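Local coordinates for uncharacterized protein (Pyrococcus abyssi, PDB 5IFF) that acts as the restriction DNA glycosylase R.PabI, which binds double-stranded DNA as a tetramer and probably releases adenine from its recognition sequence, at residues A[28-33]-A[53-58]; A[103-108]-A[200-205]; A[107-112]-A[126-131]; A[133-138]-A[188-193]; A[142-147]-A[157-162]. The protein carries 2 engineered substitutions. All coordinates share one frame; numbering follows the deposited sequence.

Contact 1: residues A[28-33]-A[53-58]. Engineered in segment 53-58: Ala57 (natural residue Glu).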
# COMPACT_ATOMS: atom_id res chain seq x y z
N LYS A 28 -18.74 13.78 5.39
CA LYS A 28 -19.76 12.79 5.07
C LYS A 28 -21.15 13.42 5.15
O LYS A 28 -21.35 14.37 5.88
CB LYS A 28 -19.66 11.61 6.03
CG LYS A 28 -18.40 10.77 5.81
CD LYS A 28 -18.46 9.50 6.59
CE LYS A 28 -17.31 8.54 6.20
NZ LYS A 28 -17.11 7.56 7.32
N LYS A 29 -22.10 12.85 4.41
CA LYS A 29 -23.47 13.37 4.40
C LYS A 29 -24.31 12.43 5.23
O LYS A 29 -24.28 11.20 5.01
CB LYS A 29 -24.00 13.48 2.97
CG LYS A 29 -25.35 14.17 2.89
CD LYS A 29 -25.81 14.30 1.44
CE LYS A 29 -26.93 15.33 1.31
NZ LYS A 29 -27.53 15.28 -0.06
N ILE A 30 -24.97 12.98 6.25
CA ILE A 30 -25.88 12.20 7.08
C ILE A 30 -27.23 12.89 7.04
O ILE A 30 -27.48 13.83 7.79
CB ILE A 30 -25.38 12.08 8.52
CG1 ILE A 30 -23.90 11.70 8.52
CG2 ILE A 30 -26.24 11.08 9.33
CD1 ILE A 30 -23.20 11.79 9.94
N GLU A 31 -28.09 12.41 6.14
CA GLU A 31 -29.29 13.15 5.81
C GLU A 31 -30.23 13.22 6.98
O GLU A 31 -30.55 12.20 7.58
CB GLU A 31 -30.00 12.51 4.61
CG GLU A 31 -30.00 13.40 3.39
CD GLU A 31 -30.63 12.72 2.20
OE1 GLU A 31 -31.81 12.32 2.32
OE2 GLU A 31 -29.94 12.56 1.16
N ASN A 32 -30.66 14.44 7.29
CA ASN A 32 -31.42 14.74 8.50
C ASN A 32 -30.87 14.00 9.74
O ASN A 32 -31.64 13.52 10.58
CB ASN A 32 -32.88 14.42 8.25
CG ASN A 32 -33.38 15.00 6.92
OD1 ASN A 32 -33.27 16.20 6.66
ND2 ASN A 32 -33.88 14.12 6.05
N GLY A 33 -29.55 13.91 9.84
CA GLY A 33 -28.88 13.29 10.98
C GLY A 33 -29.19 11.82 11.22
O GLY A 33 -28.90 11.29 12.29
N ASP A 53 -26.93 18.64 6.73
CA ASP A 53 -26.68 17.23 6.49
C ASP A 53 -25.17 16.87 6.36
O ASP A 53 -24.81 15.68 6.21
CB ASP A 53 -27.40 16.79 5.22
CG ASP A 53 -28.91 16.88 5.35
OD1 ASP A 53 -29.42 16.78 6.50
OD2 ASP A 53 -29.57 17.04 4.31
N TYR A 54 -24.29 17.87 6.38
CA TYR A 54 -22.85 17.57 6.21
C TYR A 54 -22.08 17.62 7.52
O TYR A 54 -22.25 18.54 8.34
CB TYR A 54 -22.20 18.52 5.23
CG TYR A 54 -22.75 18.31 3.84
CD1 TYR A 54 -22.24 17.31 3.02
CD2 TYR A 54 -23.85 19.06 3.39
CE1 TYR A 54 -22.77 17.08 1.75
CE2 TYR A 54 -24.38 18.85 2.11
CZ TYR A 54 -23.85 17.86 1.29
OH TYR A 54 -24.39 17.62 0.03
N TYR A 55 -21.22 16.61 7.71
CA TYR A 55 -20.43 16.49 8.93
C TYR A 55 -19.00 16.18 8.62
O TYR A 55 -18.68 15.54 7.60
CB TYR A 55 -20.96 15.35 9.83
CG TYR A 55 -22.39 15.53 10.28
CD1 TYR A 55 -23.44 15.41 9.38
CD2 TYR A 55 -22.68 15.80 11.62
CE1 TYR A 55 -24.77 15.57 9.79
CE2 TYR A 55 -24.00 15.96 12.03
CZ TYR A 55 -25.03 15.82 11.13
OH TYR A 55 -26.34 15.98 11.54
N ILE A 56 -18.14 16.52 9.55
CA ILE A 56 -16.79 15.94 9.49
C ILE A 56 -16.80 14.69 10.35
O ILE A 56 -17.05 14.79 11.56
CB ILE A 56 -15.69 16.89 10.05
CG1 ILE A 56 -15.58 18.16 9.21
CG2 ILE A 56 -14.35 16.15 10.02
CD1 ILE A 56 -14.86 19.23 9.95
N ALA A 57 -16.58 13.54 9.72
CA ALA A 57 -16.51 12.26 10.39
C ALA A 57 -15.06 11.95 10.74
O ALA A 57 -14.24 11.77 9.85
CB ALA A 57 -17.09 11.16 9.49
N TRP A 58 -14.78 11.82 12.03
CA TRP A 58 -13.44 11.67 12.51
C TRP A 58 -13.38 10.38 13.33
O TRP A 58 -14.04 10.27 14.40
CB TRP A 58 -13.09 12.87 13.37
CG TRP A 58 -11.67 12.92 13.94
CD1 TRP A 58 -10.59 12.08 13.65
CD2 TRP A 58 -11.18 13.89 14.91
NE1 TRP A 58 -9.49 12.51 14.37
CE2 TRP A 58 -9.81 13.59 15.12
CE3 TRP A 58 -11.77 14.97 15.56
CZ2 TRP A 58 -9.03 14.35 16.02
CZ3 TRP A 58 -10.99 15.72 16.46
CH2 TRP A 58 -9.63 15.40 16.68
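Lys28 and Tyr55 form an antiparallel hydrogen-bonded pair, with Lys28 N 2.8 Å from Tyr55 O and Tyr55 N bonded back to Lys28 O. Lys29 and Tyr54 follow as a non-hydrogen-bonded pair. Strand 25-29 ends there, yet Ile30 N still donates to Asp53 O at 2.7 Å, in the carbonyl plane. The chain then turns, Gly33 N bonding to Ile30 O. Asp53 braces this turn with its carboxylate: OD1 accepts from Asn32 N at 2.8 Å, the donor standing above the carboxylate plane. With an alanine in place of Asp53, the Asn32 N-H would probably lose its acceptor and the turn would be freer to shift. The extended chain of Lys29 slants past Tyr54, Lys29 CG over one face of the Tyr54 ring and Lys29 CE 3.7 Å from Tyr54 OH. Ile30 holds CG1 beside its backbone N (chi1 -47°), which lays CD1 over the Tyr55 ring, 4.0 Å from the centroid, as a CH-pi contact. Lys28 CD rests 3.6 Å from CB of Ala57, an engineered replacement of glutamate. Strand 54-59 sits between strands 25-29 and 154-163, bonding to Ile162 and Val160 of the latter, while Ile56 and Trp58 pack against strand 11-17.

Contact 2: residues A[103-108]-A[200-205]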
# COMPACT_ATOMS: atom_id res chain seq x y z
N TYR A 103 -19.99 -4.38 27.23
CA TYR A 103 -19.37 -3.57 26.19
C TYR A 103 -19.99 -3.81 24.85
O TYR A 103 -20.56 -4.88 24.61
CB TYR A 103 -17.86 -3.87 26.12
CG TYR A 103 -17.22 -3.74 27.49
CD1 TYR A 103 -16.85 -2.50 27.98
CD2 TYR A 103 -17.03 -4.85 28.30
CE1 TYR A 103 -16.29 -2.36 29.29
CE2 TYR A 103 -16.46 -4.74 29.56
CZ TYR A 103 -16.09 -3.48 30.04
OH TYR A 103 -15.55 -3.34 31.31
N LEU A 104 -19.83 -2.84 23.95
CA LEU A 104 -20.33 -3.01 22.59
C LEU A 104 -19.74 -4.27 21.94
O LEU A 104 -20.47 -5.07 21.36
CB LEU A 104 -20.03 -1.79 21.76
CG LEU A 104 -20.80 -1.91 20.43
CD1 LEU A 104 -22.31 -1.72 20.64
CD2 LEU A 104 -20.23 -1.00 19.41
N GLU A 105 -18.42 -4.47 22.07
CA GLU A 105 -17.78 -5.69 21.55
C GLU A 105 -18.42 -6.99 22.07
O GLU A 105 -18.47 -7.97 21.33
CB GLU A 105 -16.27 -5.69 21.86
CG GLU A 105 -15.48 -4.79 20.89
CD GLU A 105 -13.97 -4.90 21.01
OE1 GLU A 105 -13.49 -5.93 21.57
OE2 GLU A 105 -13.26 -3.95 20.59
N ASP A 106 -18.97 -6.99 23.29
CA ASP A 106 -19.67 -8.18 23.80
C ASP A 106 -20.89 -8.60 22.96
O ASP A 106 -21.28 -9.78 22.96
CB ASP A 106 -20.13 -7.99 25.23
CG ASP A 106 -18.97 -7.72 26.22
OD1 ASP A 106 -17.79 -7.96 25.87
OD2 ASP A 106 -19.26 -7.25 27.34
N LYS A 107 -21.50 -7.65 22.26
CA LYS A 107 -22.71 -7.89 21.50
C LYS A 107 -22.38 -8.66 20.24
O LYS A 107 -23.09 -9.58 19.86
CB LYS A 107 -23.40 -6.58 21.14
CG LYS A 107 -24.16 -5.98 22.28
CD LYS A 107 -24.70 -4.61 21.94
CE LYS A 107 -26.13 -4.70 21.46
NZ LYS A 107 -27.08 -5.08 22.55
N GLY A 108 -21.29 -8.27 19.61
CA GLY A 108 -20.82 -8.97 18.43
C GLY A 108 -21.74 -8.75 17.25
O GLY A 108 -22.48 -7.78 17.19
N ILE A 200 -17.23 2.29 27.06
CA ILE A 200 -18.26 1.25 26.81
C ILE A 200 -17.96 0.42 25.53
O ILE A 200 -18.62 -0.59 25.29
CB ILE A 200 -19.65 1.84 26.71
CG1 ILE A 200 -19.80 2.73 25.47
CG2 ILE A 200 -20.00 2.57 28.01
CD1 ILE A 200 -21.28 2.91 25.05
N ALA A 201 -16.93 0.80 24.78
CA ALA A 201 -16.60 0.08 23.53
C ALA A 201 -16.03 -1.32 23.76
O ALA A 201 -16.42 -2.29 23.06
CB ALA A 201 -15.59 0.93 22.72
N SER A 202 -15.07 -1.44 24.69
CA SER A 202 -14.47 -2.75 25.03
C SER A 202 -13.79 -2.66 26.38
O SER A 202 -13.38 -1.54 26.79
CB SER A 202 -13.44 -3.19 24.01
OG SER A 202 -12.26 -2.38 24.06
N GLU A 203 -13.59 -3.80 27.03
CA GLU A 203 -12.90 -3.77 28.32
C GLU A 203 -11.50 -3.21 28.14
O GLU A 203 -10.99 -2.48 28.97
CB GLU A 203 -12.84 -5.16 28.97
CG GLU A 203 -12.25 -5.12 30.38
CD GLU A 203 -12.43 -6.41 31.16
OE1 GLU A 203 -12.99 -7.37 30.62
OE2 GLU A 203 -12.01 -6.45 32.33
N THR A 204 -10.84 -3.58 27.05
CA THR A 204 -9.49 -3.10 26.82
C THR A 204 -9.45 -1.59 26.66
O THR A 204 -8.57 -0.90 27.23
CB THR A 204 -8.88 -3.77 25.57
OG1 THR A 204 -8.76 -5.18 25.82
CG2 THR A 204 -7.47 -3.22 25.33
N HIS A 205 -10.41 -1.05 25.91
CA HIS A 205 -10.45 0.40 25.75
C HIS A 205 -10.72 1.07 27.09
O HIS A 205 -10.08 2.07 27.39
CB HIS A 205 -11.53 0.84 24.75
CG HIS A 205 -11.14 0.66 23.31
ND1 HIS A 205 -9.89 1.02 22.83
CD2 HIS A 205 -11.81 0.13 22.26
CE1 HIS A 205 -9.82 0.72 21.53
NE2 HIS A 205 -10.98 0.19 21.17
O HOH W 1 -10.92 -3.26 21.85
O HOH W 2 -14.85 -6.19 26.07
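Leu104 N and Glu105 N, at the start of the weakly bonded helix 104-107, donate to the last carbonyls of helix 188-201: Leu104 N to Ile200 O at 2.9 Å and Glu105 N to Ala201 O at 3.1 Å. Beside these bonds the Tyr103 ring lies flat against the Ser202-Glu203 peptide. Glu203 N is 3.5 Å above the Tyr103 ring plane, over its centre, while Ser202 C sits nearer the rim and Glu203 CB makes an off-centre CH-pi contact. With CG beside its own backbone N (chi1 -53°), Tyr103 points its ring along the start of helix 203-216, where its OH bonds to Lys206 NZ. The extended Glu105 chain brings CD to 3.5 Å from Ser202 CB. Its OE2 bonds to Ser156 OG and, through a water, reaches Ser202 OG. A second water accepts from Glu203 N. Further out, Asp106 OD2 receives Tyr103 N, and Ser202 OG receives His205 N at 2.9 Å. Ser202 is thus the N-cap of helix 203-216, set at a break between consecutive helices that a short third helix joins end-on. The Ala201 side chain is about 5 Å from that of Val158, an adenine-binding residue, which places this helix junction close to the base-binding site.

Contact 3: residues A[107-112]-A[126-131]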
# COMPACT_ATOMS: atom_id res chain seq x y z
N LYS A 107 -21.50 -7.65 22.26
CA LYS A 107 -22.71 -7.89 21.50
C LYS A 107 -22.38 -8.66 20.24
O LYS A 107 -23.09 -9.58 19.86
CB LYS A 107 -23.40 -6.58 21.14
CG LYS A 107 -24.16 -5.98 22.28
CD LYS A 107 -24.70 -4.61 21.94
CE LYS A 107 -26.13 -4.70 21.46
NZ LYS A 107 -27.08 -5.08 22.55
N GLY A 108 -21.29 -8.27 19.61
CA GLY A 108 -20.82 -8.97 18.43
C GLY A 108 -21.74 -8.75 17.25
O GLY A 108 -22.48 -7.78 17.19
N ILE A 109 -21.69 -9.70 16.32
CA ILE A 109 -22.42 -9.65 15.06
C ILE A 109 -23.27 -10.91 14.91
O ILE A 109 -22.76 -12.01 15.10
CB ILE A 109 -21.42 -9.53 13.91
CG1 ILE A 109 -20.79 -8.13 13.94
CG2 ILE A 109 -22.08 -9.82 12.58
CD1 ILE A 109 -19.29 -8.08 13.67
N ARG A 110 -24.56 -10.79 14.60
CA ARG A 110 -25.38 -11.99 14.41
C ARG A 110 -25.93 -12.13 12.97
O ARG A 110 -26.14 -11.13 12.28
CB ARG A 110 -26.53 -12.01 15.42
CG ARG A 110 -27.62 -10.97 15.19
CD ARG A 110 -28.68 -11.05 16.29
NE ARG A 110 -29.93 -10.37 15.94
CZ ARG A 110 -30.22 -9.11 16.25
NH1 ARG A 110 -29.33 -8.38 16.91
NH2 ARG A 110 -31.38 -8.58 15.89
N ARG A 111 -26.15 -13.36 12.51
CA ARG A 111 -26.77 -13.56 11.20
C ARG A 111 -28.18 -14.07 11.40
O ARG A 111 -28.39 -15.06 12.10
CB ARG A 111 -25.96 -14.53 10.33
CG ARG A 111 -26.62 -14.77 8.95
CD ARG A 111 -25.92 -15.82 8.13
NE ARG A 111 -24.55 -15.49 7.75
CZ ARG A 111 -24.21 -14.52 6.91
NH1 ARG A 111 -22.94 -14.30 6.60
NH2 ARG A 111 -25.14 -13.76 6.37
N GLU A 112 -29.15 -13.38 10.81
CA GLU A 112 -30.55 -13.76 10.95
C GLU A 112 -31.04 -14.33 9.64
O GLU A 112 -30.71 -13.82 8.57
CB GLU A 112 -31.41 -12.57 11.34
CG GLU A 112 -31.17 -12.02 12.75
CD GLU A 112 -32.27 -11.06 13.21
OE1 GLU A 112 -33.20 -10.79 12.42
OE2 GLU A 112 -32.21 -10.58 14.37
N ASP A 126 -26.91 -9.99 7.96
CA ASP A 126 -25.86 -9.83 8.97
C ASP A 126 -26.10 -8.52 9.74
O ASP A 126 -26.32 -7.48 9.12
CB ASP A 126 -24.47 -9.84 8.34
CG ASP A 126 -24.03 -11.23 7.94
OD1 ASP A 126 -24.47 -12.20 8.61
OD2 ASP A 126 -23.23 -11.36 6.99
N VAL A 127 -26.05 -8.58 11.07
CA VAL A 127 -26.56 -7.48 11.89
C VAL A 127 -25.46 -6.98 12.83
O VAL A 127 -24.98 -7.73 13.68
CB VAL A 127 -27.82 -7.90 12.72
CG1 VAL A 127 -28.49 -6.68 13.32
CG2 VAL A 127 -28.82 -8.69 11.86
N TYR A 128 -25.04 -5.73 12.61
CA TYR A 128 -23.95 -5.10 13.36
C TYR A 128 -24.48 -4.08 14.37
O TYR A 128 -25.26 -3.19 13.99
CB TYR A 128 -23.00 -4.37 12.42
CG TYR A 128 -22.19 -5.23 11.50
CD1 TYR A 128 -22.78 -5.90 10.42
CD2 TYR A 128 -20.81 -5.36 11.68
CE1 TYR A 128 -22.02 -6.69 9.58
CE2 TYR A 128 -20.05 -6.15 10.84
CZ TYR A 128 -20.66 -6.80 9.78
OH TYR A 128 -19.90 -7.58 8.95
N PRO A 129 -24.05 -4.18 15.63
CA PRO A 129 -24.55 -3.23 16.63
C PRO A 129 -23.82 -1.88 16.51
O PRO A 129 -22.60 -1.85 16.29
CB PRO A 129 -24.23 -3.92 17.96
CG PRO A 129 -22.90 -4.57 17.67
CD PRO A 129 -22.98 -5.02 16.19
N VAL A 130 -24.57 -0.79 16.64
CA VAL A 130 -24.01 0.55 16.64
C VAL A 130 -24.47 1.31 17.89
O VAL A 130 -25.65 1.32 18.21
CB VAL A 130 -24.45 1.29 15.38
CG1 VAL A 130 -24.00 2.74 15.38
CG2 VAL A 130 -23.91 0.56 14.12
N ALA A 131 -23.53 1.92 18.62
CA ALA A 131 -23.93 2.77 19.75
C ALA A 131 -23.81 4.21 19.29
O ALA A 131 -22.82 4.58 18.66
CB ALA A 131 -23.02 2.53 20.99
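Ile109 lies over one face of the Tyr128 ring, CG1 4.0 Å from the ring centroid in a CH-pi contact. Its chi2 of 138° is off a staggered position and brings CD1 to 3.5 Å from Tyr128 CE2. Backbone pairing starts one residue later: Val127 N donates to Arg110 O at 2.8 Å, and Arg110 N answers with a longer bond to Val127 O. Arg110 has CG between its backbone N and carbonyl carbon (chi1 71°) and runs straight to NE, carrying the guanidinium across Val127, whose CG1 is under one face. In its own plane the guanidinium grips Glu112 side-on, NE at 2.8 Å and NH2 at 2.6 Å, both to Glu112 OE2. NH1 forms a salt bridge with Glu125 of the second subunit. Arg111 and Asp126 share the other face of the sheet with opposite charges close together, though the place of Asp126 OD1 is doubtful. Pro129 CD presses to 3.0 Å from Gly108 O, while Lys107 slides past Pro129 to a salt bridge with Glu116 of the second subunit. Strand 121-134 bonds to strand 110-114 at Val127, to strand 140-147 at Ala131, and antiparallel to a strand of the second subunit, continuing the sheet.

Contact 4: residues A[133-138]-A[188-193]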
# COMPACT_ATOMS: atom_id res chain seq x y z
N LYS A 133 -24.73 8.58 20.26
CA LYS A 133 -25.29 9.62 21.15
C LYS A 133 -25.21 10.95 20.44
O LYS A 133 -24.22 11.22 19.74
CB LYS A 133 -24.49 9.68 22.49
CG LYS A 133 -25.12 10.61 23.54
CD LYS A 133 -24.27 10.61 24.83
CE LYS A 133 -24.40 9.30 25.61
NZ LYS A 133 -24.07 9.49 27.08
N GLU A 134 -26.21 11.80 20.63
CA GLU A 134 -26.19 13.11 19.97
C GLU A 134 -26.10 14.22 21.02
O GLU A 134 -26.83 14.19 21.99
CB GLU A 134 -27.44 13.32 19.10
CG GLU A 134 -27.44 14.70 18.48
CD GLU A 134 -28.74 15.03 17.68
OE1 GLU A 134 -29.50 14.09 17.33
OE2 GLU A 134 -28.96 16.22 17.40
N LEU A 135 -25.20 15.18 20.81
CA LEU A 135 -25.10 16.34 21.71
C LEU A 135 -26.10 17.44 21.33
O LEU A 135 -26.50 17.52 20.18
CB LEU A 135 -23.69 16.93 21.68
CG LEU A 135 -22.47 16.09 22.11
CD1 LEU A 135 -21.24 17.00 22.25
CD2 LEU A 135 -22.72 15.31 23.40
N PRO A 136 -26.48 18.31 22.30
CA PRO A 136 -27.45 19.36 21.96
C PRO A 136 -26.93 20.23 20.81
O PRO A 136 -27.74 20.65 20.00
CB PRO A 136 -27.59 20.16 23.28
CG PRO A 136 -27.11 19.21 24.37
CD PRO A 136 -26.07 18.32 23.71
N SER A 137 -25.62 20.43 20.70
CA SER A 137 -25.13 21.32 19.64
C SER A 137 -24.97 20.61 18.25
O SER A 137 -24.53 21.23 17.28
CB SER A 137 -23.82 21.96 20.09
OG SER A 137 -22.93 21.00 20.67
N GLY A 138 -25.34 19.33 18.18
CA GLY A 138 -25.48 18.64 16.89
C GLY A 138 -24.44 17.55 16.62
O GLY A 138 -24.60 16.73 15.68
N VAL A 188 -16.47 20.87 26.31
CA VAL A 188 -16.17 19.87 27.35
C VAL A 188 -17.05 18.63 27.32
O VAL A 188 -16.56 17.56 27.57
CB VAL A 188 -16.30 20.41 28.79
CG1 VAL A 188 -15.58 19.49 29.71
CG2 VAL A 188 -15.68 21.72 28.92
N ASP A 189 -18.36 18.76 27.04
CA ASP A 189 -19.20 17.58 27.08
C ASP A 189 -18.83 16.57 25.97
O ASP A 189 -19.08 15.37 26.11
CB ASP A 189 -20.69 17.94 26.99
CG ASP A 189 -21.04 18.72 25.75
OD1 ASP A 189 -20.12 19.11 25.01
OD2 ASP A 189 -22.24 18.97 25.51
N LEU A 190 -18.25 17.05 24.88
CA LEU A 190 -17.84 16.17 23.81
C LEU A 190 -16.64 15.32 24.30
O LEU A 190 -16.50 14.18 23.94
CB LEU A 190 -17.39 16.93 22.59
CG LEU A 190 -16.87 16.05 21.45
CD1 LEU A 190 -17.94 15.07 20.99
CD2 LEU A 190 -16.35 16.92 20.24
N MET A 191 -15.73 15.94 25.01
CA MET A 191 -14.58 15.20 25.53
C MET A 191 -15.06 14.18 26.53
O MET A 191 -14.56 13.04 26.53
CB MET A 191 -13.56 16.16 26.19
CG MET A 191 -12.73 17.01 25.16
SD MET A 191 -11.54 18.14 25.96
CE MET A 191 -12.60 19.61 26.20
N LYS A 192 -16.00 14.58 27.38
CA LYS A 192 -16.56 13.62 28.32
C LYS A 192 -17.21 12.43 27.61
O LYS A 192 -16.97 11.28 27.97
CB LYS A 192 -17.59 14.27 29.19
CG LYS A 192 -16.98 15.35 30.11
CD LYS A 192 -18.15 15.97 30.94
CE LYS A 192 -17.71 17.09 31.88
NZ LYS A 192 -18.93 17.87 32.43
N GLU A 193 -18.05 12.72 26.62
CA GLU A 193 -18.76 11.63 25.95
C GLU A 193 -17.88 10.76 25.09
O GLU A 193 -18.23 9.60 24.90
CB GLU A 193 -19.93 12.18 25.11
CG GLU A 193 -21.05 12.85 25.96
CD GLU A 193 -21.70 11.90 26.96
OE1 GLU A 193 -21.69 10.67 26.75
OE2 GLU A 193 -22.26 12.36 27.97
O HOH W 3 -23.40 20.31 23.24
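Lys133 NZ meets the Glu193 carboxylate from above its plane, 41° out of it and 2.7 Å from Glu193 OE1, in a hydrogen-bonded salt bridge. The other carboxylate, of Asp189, is met by a methyl, Leu135 CD1 being almost equally far from CG, OD1 and OD2, with OD1 nearest at 3.7 Å. Asp189 OD2 also accepts from a water that donates to Ser137 OG, on the turn 135-138. Lys133 CD and CE both run past Glu193 OE1, and the bend at chi3 (-72°) turns CE and NZ toward it; the side chains cross at about a right angle. Glu193 is folded at chi2 (-61°), and its CG is 3.9 Å from Leu135 CD2. Leu135 fills the middle with both methyls, its CD1 also 3.9 Å from Leu190 CB. Were Glu193 an alanine, the Lys133 ammonium would probably be left without its carboxylate and a gap would open beside Leu135 CD2. Phe121 of the second subunit makes a cation-pi contact with Lys133 and packs on Glu193. An apolar centre between an ion pair and a water bridge thus fastens strand 121-134 to helix 188-201, and the close pairing of opposite charges is likely to favour the ionised forms of both.

Contact 5: residues A[142-147]-A[157-162]; sequences GIVLKH and MVYVCI
Ile143 and Val158 lie side by side, pointing the same way from a non-hydrogen-bonded pair. Followed outward, Ile143 CB stands 4.1 Å from Met157 O. There the side chain branches: CG2 drops back to 3.6 Å from the same Met157 O and also meets Val158 CG2, while CG1, placed beside the backbone N (chi1 -41°), approaches that methyl at 4.2 Å. CD1, at the tip, leaves strand 154-163 and packs on Ile200 of helix 188-201. Val158 turns its CG1 to Gly142 O, and its side chain touches Leu194 and Phe198 of the same helix. The two strands are the arms of a beta hairpin, 140-147 and 154-163, within the strongly curved antiparallel sheet that gives R.PabI its half-pipe shape. Gly142 with Tyr159 and Val144 with Met157 are its hydrogen-bonded pairs, four bonds in all, for instance Gly142 N to Tyr159 O at 2.9 Å. On the face away from Ile143, Val144 holds CG2 between its backbone N and carbonyl carbon, and this methyl reaches 3.8 Å from Tyr159 CE1, meeting the ring at a slant. The two side chains cross at about a right angle. Tyr159 and Met157 both touch Gln59 on strand 54-59, and Val158 pairs by backbone bonds with Ile60; Gln59, Ile60 and Val158 are adenine-binding residues of this protein, though no adenine is bound to this chain. The nearest atom of the hairpin segments is about 5 Å from the bound DNA.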
# COMPACT_ATOMS: atom_id res chain seq x y z
N GLY A 142 -20.34 8.09 17.80
CA GLY A 142 -20.77 6.76 17.41
C GLY A 142 -19.72 5.67 17.73
O GLY A 142 -18.52 5.94 17.70
N ILE A 143 -20.17 4.44 17.97
CA ILE A 143 -19.24 3.31 18.14
C ILE A 143 -19.70 2.17 17.25
O ILE A 143 -20.86 1.79 17.24
CB ILE A 143 -19.17 2.83 19.60
CG1 ILE A 143 -19.17 4.05 20.55
CG2 ILE A 143 -17.91 1.91 19.83
CD1 ILE A 143 -19.66 3.74 21.95
N VAL A 144 -18.80 1.68 16.43
CA VAL A 144 -19.20 0.63 15.49
C VAL A 144 -18.20 -0.51 15.62
O VAL A 144 -17.15 -0.35 16.26
CB VAL A 144 -19.23 1.14 14.06
CG1 VAL A 144 -20.31 2.22 13.90
CG2 VAL A 144 -17.87 1.71 13.72
N LEU A 145 -18.54 -1.65 15.03
CA LEU A 145 -17.67 -2.82 15.06
C LEU A 145 -17.15 -3.13 13.67
O LEU A 145 -17.83 -2.86 12.66
CB LEU A 145 -18.41 -4.04 15.60
CG LEU A 145 -18.91 -3.92 17.04
CD1 LEU A 145 -19.46 -5.29 17.45
CD2 LEU A 145 -17.84 -3.41 18.03
N LYS A 146 -15.94 -3.68 13.63
CA LYS A 146 -15.34 -4.23 12.41
C LYS A 146 -14.73 -5.60 12.73
O LYS A 146 -14.26 -5.83 13.85
CB LYS A 146 -14.27 -3.28 11.85
CG LYS A 146 -13.79 -3.64 10.44
CD LYS A 146 -13.71 -2.37 9.55
CE LYS A 146 -13.64 -2.72 8.07
NZ LYS A 146 -13.73 -1.48 7.25
N HIS A 147 -14.78 -6.54 11.79
CA HIS A 147 -14.11 -7.81 12.02
C HIS A 147 -12.62 -7.54 12.14
O HIS A 147 -12.11 -6.63 11.48
CB HIS A 147 -14.39 -8.81 10.91
CG HIS A 147 -15.65 -9.58 11.13
ND1 HIS A 147 -16.75 -9.48 10.30
CD2 HIS A 147 -16.00 -10.45 12.11
CE1 HIS A 147 -17.71 -10.27 10.75
NE2 HIS A 147 -17.28 -10.87 11.84
N MET A 157 -14.63 0.82 16.93
CA MET A 157 -14.05 2.10 16.53
C MET A 157 -14.96 3.22 16.98
O MET A 157 -16.17 3.10 16.88
CB MET A 157 -13.85 2.18 15.01
CG MET A 157 -12.79 1.11 14.47
SD MET A 157 -11.95 1.68 12.99
CE MET A 157 -13.33 1.80 11.86
N VAL A 158 -14.39 4.31 17.49
CA VAL A 158 -15.20 5.43 17.93
C VAL A 158 -15.05 6.58 16.93
O VAL A 158 -13.94 6.85 16.45
CB VAL A 158 -14.78 5.90 19.36
CG1 VAL A 158 -15.58 7.21 19.76
CG2 VAL A 158 -15.04 4.77 20.37
N TYR A 159 -16.17 7.25 16.63
CA TYR A 159 -16.22 8.31 15.63
C TYR A 159 -16.86 9.49 16.30
O TYR A 159 -17.79 9.31 17.12
CB TYR A 159 -17.10 7.96 14.41
CG TYR A 159 -16.47 7.01 13.43
CD1 TYR A 159 -16.41 5.65 13.71
CD2 TYR A 159 -15.95 7.47 12.22
CE1 TYR A 159 -15.82 4.77 12.82
CE2 TYR A 159 -15.37 6.60 11.32
CZ TYR A 159 -15.32 5.25 11.62
OH TYR A 159 -14.74 4.39 10.76
N VAL A 160 -16.41 10.69 15.97
CA VAL A 160 -17.25 11.87 16.27
C VAL A 160 -17.62 12.50 14.92
O VAL A 160 -16.77 12.58 14.02
CB VAL A 160 -16.54 12.88 17.20
CG1 VAL A 160 -15.22 13.27 16.61
CG2 VAL A 160 -17.41 14.12 17.43
N CYS A 161 -18.87 12.88 14.75
CA CYS A 161 -19.34 13.50 13.52
C CYS A 161 -19.67 14.95 13.88
O CYS A 161 -20.59 15.18 14.67
CB CYS A 161 -20.59 12.81 12.97
SG CYS A 161 -20.16 11.13 12.36
N ILE A 162 -18.92 15.88 13.31
CA ILE A 162 -18.98 17.29 13.67
C ILE A 162 -19.73 18.05 12.58
O ILE A 162 -19.25 18.10 11.47
CB ILE A 162 -17.59 17.90 13.79
CG1 ILE A 162 -16.82 17.22 14.98
CG2 ILE A 162 -17.74 19.39 14.16
CD1 ILE A 162 -15.28 17.39 14.90

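How the contacts relate
From the N terminus, contact 1 closes first, a short loop between strands 25-29 and 54-59, and is finished before the others begin. Contacts 2 and 3 then start from one stretch, sharing Lys107 and Gly108: contact 3 closes soon, at strand 121-134, whereas contact 2 waits for the junction of the last two helices. Within that long span lies contact 4, tying the end of strand 121-134 to helix 188-201, and within contact 4 lies the hairpin of contact 5. Contact 5 is joined to contact 1 by backbone pairing of strands 54-59 and 154-163, to contact 3 through Ala131 and Ile143, and to the helices through Ile200 and Leu190.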